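PDB 3BJX: halocarboxylic acid dehalogenase DehI from Pseudomonas putida, which probably hydrolyses the carbon-halogen bond of 2-haloalkanoic acids. Local coordinates for residues Pro99-Arg104 with Glu296-Ala301; Glu221-Val226 with Ile292-Cys297. All coordinates share one frame; numbering follows the deposited sequence.

Interaction 1 of 2, residues Pro99-Arg104 with Glu296-Ala301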
loop_
_atom_site.group_PDB
_atom_site.type_symbol
_atom_site.label_atom_id
_atom_site.label_comp_id
_atom_site.label_asym_id
_atom_site.label_seq_id
_atom_site.Cartn_x
_atom_site.Cartn_y
_atom_site.Cartn_z
ATOM N N PRO A 99 -11.251 27.024 -7.255
ATOM C CA PRO A 99 -11.988 27.159 -8.520
ATOM C C PRO A 99 -13.495 27.146 -8.269
ATOM O O PRO A 99 -13.979 26.274 -7.565
ATOM C CB PRO A 99 -11.613 25.873 -9.306
ATOM C CG PRO A 99 -10.792 25.005 -8.355
ATOM C CD PRO A 99 -10.250 25.941 -7.300
ATOM N N ASN A 100 -14.239 28.096 -8.826
ATOM C CA ASN A 100 -15.699 27.988 -8.777
ATOM C C ASN A 100 -16.160 26.967 -9.822
ATOM O O ASN A 100 -16.373 27.305 -10.988
ATOM C CB ASN A 100 -16.377 29.356 -8.942
ATOM C CG ASN A 100 -17.900 29.269 -8.932
ATOM O OD1 ASN A 100 -18.499 28.546 -9.731
ATOM N ND2 ASN A 100 -18.534 30.013 -8.034
ATOM N N LEU A 101 -16.292 25.715 -9.391
ATOM C CA LEU A 101 -16.586 24.574 -10.282
ATOM C C LEU A 101 -17.958 24.612 -10.984
ATOM O O LEU A 101 -18.093 24.140 -12.109
ATOM C CB LEU A 101 -16.409 23.241 -9.541
ATOM C CG LEU A 101 -16.493 21.936 -10.334
ATOM C CD1 LEU A 101 -15.613 21.945 -11.608
ATOM C CD2 LEU A 101 -16.113 20.778 -9.425
ATOM N N LYS A 102 -18.959 25.166 -10.314
ATOM C CA LYS A 102 -20.282 25.329 -10.895
ATOM C C LYS A 102 -20.265 26.249 -12.124
ATOM O O LYS A 102 -20.711 25.847 -13.190
ATOM C CB LYS A 102 -21.230 25.843 -9.823
ATOM C CG LYS A 102 -22.656 26.045 -10.269
ATOM C CD LYS A 102 -23.491 26.641 -9.131
ATOM C CE LYS A 102 -23.055 26.079 -7.767
ATOM N NZ LYS A 102 -24.232 25.728 -6.934
ATOM N N GLU A 103 -19.745 27.470 -11.977
ATOM C CA GLU A 103 -19.551 28.395 -13.118
ATOM C C GLU A 103 -18.699 27.785 -14.249
ATOM O O GLU A 103 -18.935 28.047 -15.429
ATOM C CB GLU A 103 -18.931 29.729 -12.664
ATOM C CG GLU A 103 -19.832 30.660 -11.813
ATOM C CD GLU A 103 -21.166 31.052 -12.495
ATOM O OE1 GLU A 103 -21.249 31.139 -13.756
ATOM O OE2 GLU A 103 -22.147 31.285 -11.746
ATOM N N ARG A 104 -17.706 26.978 -13.871
ATOM C CA ARG A 104 -16.889 26.214 -14.812
ATOM C C ARG A 104 -17.695 25.219 -15.627
ATOM O O ARG A 104 -17.455 25.045 -16.822
ATOM C CB ARG A 104 -15.752 25.484 -14.064
ATOM C CG ARG A 104 -14.898 24.552 -14.942
ATOM C CD ARG A 104 -14.157 25.349 -16.019
ATOM N NE ARG A 104 -13.459 24.535 -17.019
ATOM C CZ ARG A 104 -13.918 24.250 -18.234
ATOM N NH1 ARG A 104 -15.104 24.697 -18.626
ATOM N NH2 ARG A 104 -13.182 23.507 -19.070
ATOM N N GLU A 296 -16.281 20.391 -2.656
ATOM C CA GLU A 296 -16.039 21.684 -2.033
ATOM C C GLU A 296 -15.905 22.803 -3.077
ATOM O O GLU A 296 -16.351 23.927 -2.853
ATOM C CB GLU A 296 -14.790 21.612 -1.155
ATOM C CG GLU A 296 -14.562 22.835 -0.277
ATOM C CD GLU A 296 -13.197 22.855 0.393
ATOM O OE1 GLU A 296 -12.510 21.802 0.495
ATOM O OE2 GLU A 296 -12.802 23.955 0.817
ATOM N N CYS A 297 -15.273 22.493 -4.204
ATOM C CA CYS A 297 -15.123 23.443 -5.291
ATOM C C CYS A 297 -16.463 23.736 -5.905
ATOM O O CYS A 297 -16.638 24.787 -6.509
ATOM C CB CYS A 297 -14.206 22.895 -6.373
ATOM S SG CYS A 297 -12.454 22.890 -5.958
ATOM N N LEU A 298 -17.410 22.807 -5.744
ATOM C CA LEU A 298 -18.753 22.967 -6.287
ATOM C C LEU A 298 -19.698 23.703 -5.333
ATOM O O LEU A 298 -20.332 24.677 -5.736
ATOM C CB LEU A 298 -19.354 21.618 -6.689
ATOM C CG LEU A 298 -20.643 21.686 -7.528
ATOM C CD1 LEU A 298 -20.359 22.242 -8.916
ATOM C CD2 LEU A 298 -21.355 20.324 -7.619
ATOM N N ASP A 299 -19.774 23.230 -4.086
ATOM C CA ASP A 299 -20.792 23.666 -3.124
ATOM C C ASP A 299 -20.243 24.356 -1.868
ATOM O O ASP A 299 -21.024 24.886 -1.075
ATOM C CB ASP A 299 -21.609 22.465 -2.639
ATOM C CG ASP A 299 -22.461 21.836 -3.716
ATOM O OD1 ASP A 299 -22.745 22.450 -4.775
ATOM O OD2 ASP A 299 -22.864 20.687 -3.483
ATOM N N GLY A 300 -18.928 24.300 -1.647
ATOM C CA GLY A 300 -18.344 24.853 -0.430
ATOM C C GLY A 300 -18.069 23.842 0.675
ATOM O O GLY A 300 -18.401 22.658 0.557
ATOM N N ALA A 301 -17.475 24.331 1.760
ATOM C CA ALA A 301 -16.882 23.476 2.780
ATOM C C ALA A 301 -17.884 22.800 3.681
ATOM O O ALA A 301 -17.606 21.726 4.209
ATOM C CB ALA A 301 -15.887 24.264 3.611
HETATM O O HOH W 1 -23.603 25.204 -4.657
#
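Cys297 and Leu298, in the last turn of helix 267-299, fit against the start of helix 101-107. The side chain of Cys297 is the first bump: its SG lies 3.6 Å from Pro99 CG, while its CB touches both the carbonyl O of Pro99 and the CB of Leu101. A small, apolar thiol suits this narrow place, where the two backbones come close. Leu298, its branched end suited to a hollow, supplies the second bump. With CG anti to the backbone N (chi1 -168°), its CD1 reaches between Leu101 and Lys102, 3.5 Å from the backbone N of Lys102 and against the CB of both residues. Between these bumps the chains are joined directly: Leu101 N donates to Cys297 O at 3.0 Å, with the donor well above the carbonyl plane. The bond links the first turn of one helix, where N-H groups lack helical acceptors, to the last turn of the other. Asn100 is the N-cap, its short amide side chain folding back so that OD1 accepts from Glu103 N at 2.8 Å. Farther out, bent Lys102 brings NZ near a water that donates to Asp299 OD1, but too close to be trusted as a bond; Asp299 is held chiefly by Tyr123 and Arg119. Helix 112-143 lies against Leu298 through Ile115 and Arg119, and helix 212-223 packs on Leu101 and Cys297 through Val222.

Interaction 2 of 2, residues Glu221-Val226 with Ile292-Cys297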
loop_
_atom_site.group_PDB
_atom_site.type_symbol
_atom_site.label_atom_id
_atom_site.label_comp_id
_atom_site.label_asym_id
_atom_site.label_seq_id
_atom_site.Cartn_x
_atom_site.Cartn_y
_atom_site.Cartn_z
ATOM N N GLU A 221 -8.218 19.953 -14.052
ATOM C CA GLU A 221 -8.354 21.325 -13.603
ATOM C C GLU A 221 -8.597 21.435 -12.104
ATOM O O GLU A 221 -8.222 22.450 -11.475
ATOM C CB GLU A 221 -9.486 22.031 -14.368
ATOM C CG GLU A 221 -9.518 21.754 -15.873
ATOM C CD GLU A 221 -10.630 22.522 -16.580
ATOM O OE1 GLU A 221 -11.109 23.528 -16.000
ATOM O OE2 GLU A 221 -11.033 22.133 -17.705
ATOM N N VAL A 222 -9.244 20.420 -11.535
ATOM C CA VAL A 222 -9.532 20.411 -10.100
ATOM C C VAL A 222 -8.507 19.550 -9.342
ATOM O O VAL A 222 -7.896 20.016 -8.398
ATOM C CB VAL A 222 -11.034 20.001 -9.761
ATOM C CG1 VAL A 222 -11.324 20.099 -8.252
ATOM C CG2 VAL A 222 -12.042 20.854 -10.536
ATOM N N LEU A 223 -8.306 18.308 -9.758
ATOM C CA LEU A 223 -7.464 17.399 -8.980
ATOM C C LEU A 223 -5.975 17.487 -9.297
ATOM O O LEU A 223 -5.138 17.203 -8.425
ATOM C CB LEU A 223 -7.946 15.957 -9.115
ATOM C CG LEU A 223 -9.320 15.580 -8.537
ATOM C CD1 LEU A 223 -9.550 14.071 -8.671
ATOM C CD2 LEU A 223 -9.457 16.022 -7.074
ATOM N N ALA A 224 -5.632 17.885 -10.530
ATOM C CA ALA A 224 -4.209 17.916 -10.921
ATOM C C ALA A 224 -3.316 18.796 -10.019
ATOM O O ALA A 224 -2.217 18.378 -9.660
ATOM C CB ALA A 224 -4.030 18.252 -12.415
ATOM N N PRO A 225 -3.784 20.010 -9.644
ATOM C CA PRO A 225 -2.920 20.794 -8.766
ATOM C C PRO A 225 -2.884 20.359 -7.306
ATOM O O PRO A 225 -2.064 20.884 -6.548
ATOM C CB PRO A 225 -3.513 22.213 -8.877
ATOM C CG PRO A 225 -4.937 22.000 -9.162
ATOM C CD PRO A 225 -5.007 20.760 -10.015
ATOM N N VAL A 226 -3.769 19.441 -6.901
ATOM C CA VAL A 226 -3.856 19.063 -5.487
ATOM C C VAL A 226 -3.410 17.650 -5.162
ATOM O O VAL A 226 -2.756 17.438 -4.137
ATOM C CB VAL A 226 -5.257 19.313 -4.861
ATOM C CG1 VAL A 226 -5.547 20.777 -4.814
ATOM C CG2 VAL A 226 -6.350 18.573 -5.625
ATOM N N ILE A 292 -14.295 14.796 -1.963
ATOM C CA ILE A 292 -14.715 15.878 -1.096
ATOM C C ILE A 292 -14.123 17.195 -1.588
ATOM O O ILE A 292 -14.801 18.215 -1.552
ATOM C CB ILE A 292 -14.377 15.602 0.408
ATOM C CG1 ILE A 292 -15.394 14.613 0.988
ATOM C CG2 ILE A 292 -14.373 16.902 1.241
ATOM C CD1 ILE A 292 -15.112 14.209 2.370
ATOM N N HIS A 293 -12.871 17.171 -2.065
ATOM C CA HIS A 293 -12.297 18.359 -2.700
ATOM C C HIS A 293 -13.087 18.876 -3.878
ATOM O O HIS A 293 -13.382 20.057 -3.933
ATOM C CB HIS A 293 -10.843 18.181 -3.121
ATOM C CG HIS A 293 -10.170 19.483 -3.433
ATOM N ND1 HIS A 293 -10.038 20.490 -2.498
ATOM C CD2 HIS A 293 -9.622 19.955 -4.580
ATOM C CE1 HIS A 293 -9.422 21.518 -3.055
ATOM N NE2 HIS A 293 -9.164 21.220 -4.317
ATOM N N ILE A 294 -13.433 18.005 -4.816
ATOM C CA ILE A 294 -14.286 18.391 -5.945
ATOM C C ILE A 294 -15.628 18.953 -5.452
ATOM O O ILE A 294 -16.073 19.994 -5.903
ATOM C CB ILE A 294 -14.514 17.177 -6.883
ATOM C CG1 ILE A 294 -13.233 16.845 -7.657
ATOM C CG2 ILE A 294 -15.684 17.406 -7.836
ATOM C CD1 ILE A 294 -13.176 15.408 -8.223
ATOM N N THR A 295 -16.261 18.254 -4.516
ATOM C CA THR A 295 -17.510 18.717 -3.900
ATOM C C THR A 295 -17.404 20.112 -3.314
ATOM O O THR A 295 -18.319 20.924 -3.474
ATOM C CB THR A 295 -17.997 17.739 -2.832
ATOM O OG1 THR A 295 -17.951 16.411 -3.377
ATOM C CG2 THR A 295 -19.427 18.044 -2.414
ATOM N N GLU A 296 -16.281 20.391 -2.656
ATOM C CA GLU A 296 -16.039 21.684 -2.033
ATOM C C GLU A 296 -15.905 22.803 -3.077
ATOM O O GLU A 296 -16.351 23.927 -2.853
ATOM C CB GLU A 296 -14.790 21.612 -1.155
ATOM C CG GLU A 296 -14.562 22.835 -0.277
ATOM C CD GLU A 296 -13.197 22.855 0.393
ATOM O OE1 GLU A 296 -12.510 21.802 0.495
ATOM O OE2 GLU A 296 -12.802 23.955 0.817
ATOM N N CYS A 297 -15.273 22.493 -4.204
ATOM C CA CYS A 297 -15.123 23.443 -5.291
ATOM C C CYS A 297 -16.463 23.736 -5.905
ATOM O O CYS A 297 -16.638 24.787 -6.509
ATOM C CB CYS A 297 -14.206 22.895 -6.373
ATOM S SG CYS A 297 -12.454 22.890 -5.958
#
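The end of helix 212-223, widened by a pi-type turn at 221-223, approaches helix 267-299 most closely where the CA atoms of Val222 and Ile294 stand 6.6 Å apart, with no hydrogen bond between the segments. Val222 points its CB at the other helix, and chi1 of -176° sends CG1 forward between Ile294 CG1 and Cys297 SG, 3.8 Å from each. A short beta-branched side chain suits so close an approach. Leu223 takes the next position: its forked end meets Ile294 at about a right angle, with CG, CD1 and CD2 all near the CD1 of Ile294, CG at 3.9 Å. Cut back to an alanine, Leu223 would lose its whole fork and would probably leave the CD1 of Ile294 without this neighbour, freer to turn. Beyond the helix, Val226 brings both methyls to the imidazole of His293, CG1 lying 3.7 Å from NE2 and CG2 3.7 Å from CD2. The Cys297 sulfur, one turn on from His293, sits 4.0 Å above one face of that ring, offset toward its rim. Both the ring, through CD2, and the sulfur touch Val222 CG1. Leu101 and Leu122, from two further helices, also touch Ile294. All six side chains are buried: the end of one helix and the turn after it pack on another helix, as suits this all-alpha dehalogenase fold.

In the fold
Both interactions use the C-terminal part of helix 267-299 and overlap at Glu296 and Cys297, of which Cys297 touches both partners; their centres are 9 Å apart, on the same side of the chain's centre. Along the sequence, 99-104 comes first and 221-226 second, and both pair with the end of the same late helix, interaction 2 on residues 292-297 and interaction 1 on the overlapping 296-301. The two earlier segments also meet each other, through the Arg104-Glu221 salt bridge (NE to OE1, 2.8 Å) and packing of Leu101 on Val222. Three helices far apart in sequence therefore close on one another, from the buried interaction 2 to the more exposed interaction 1.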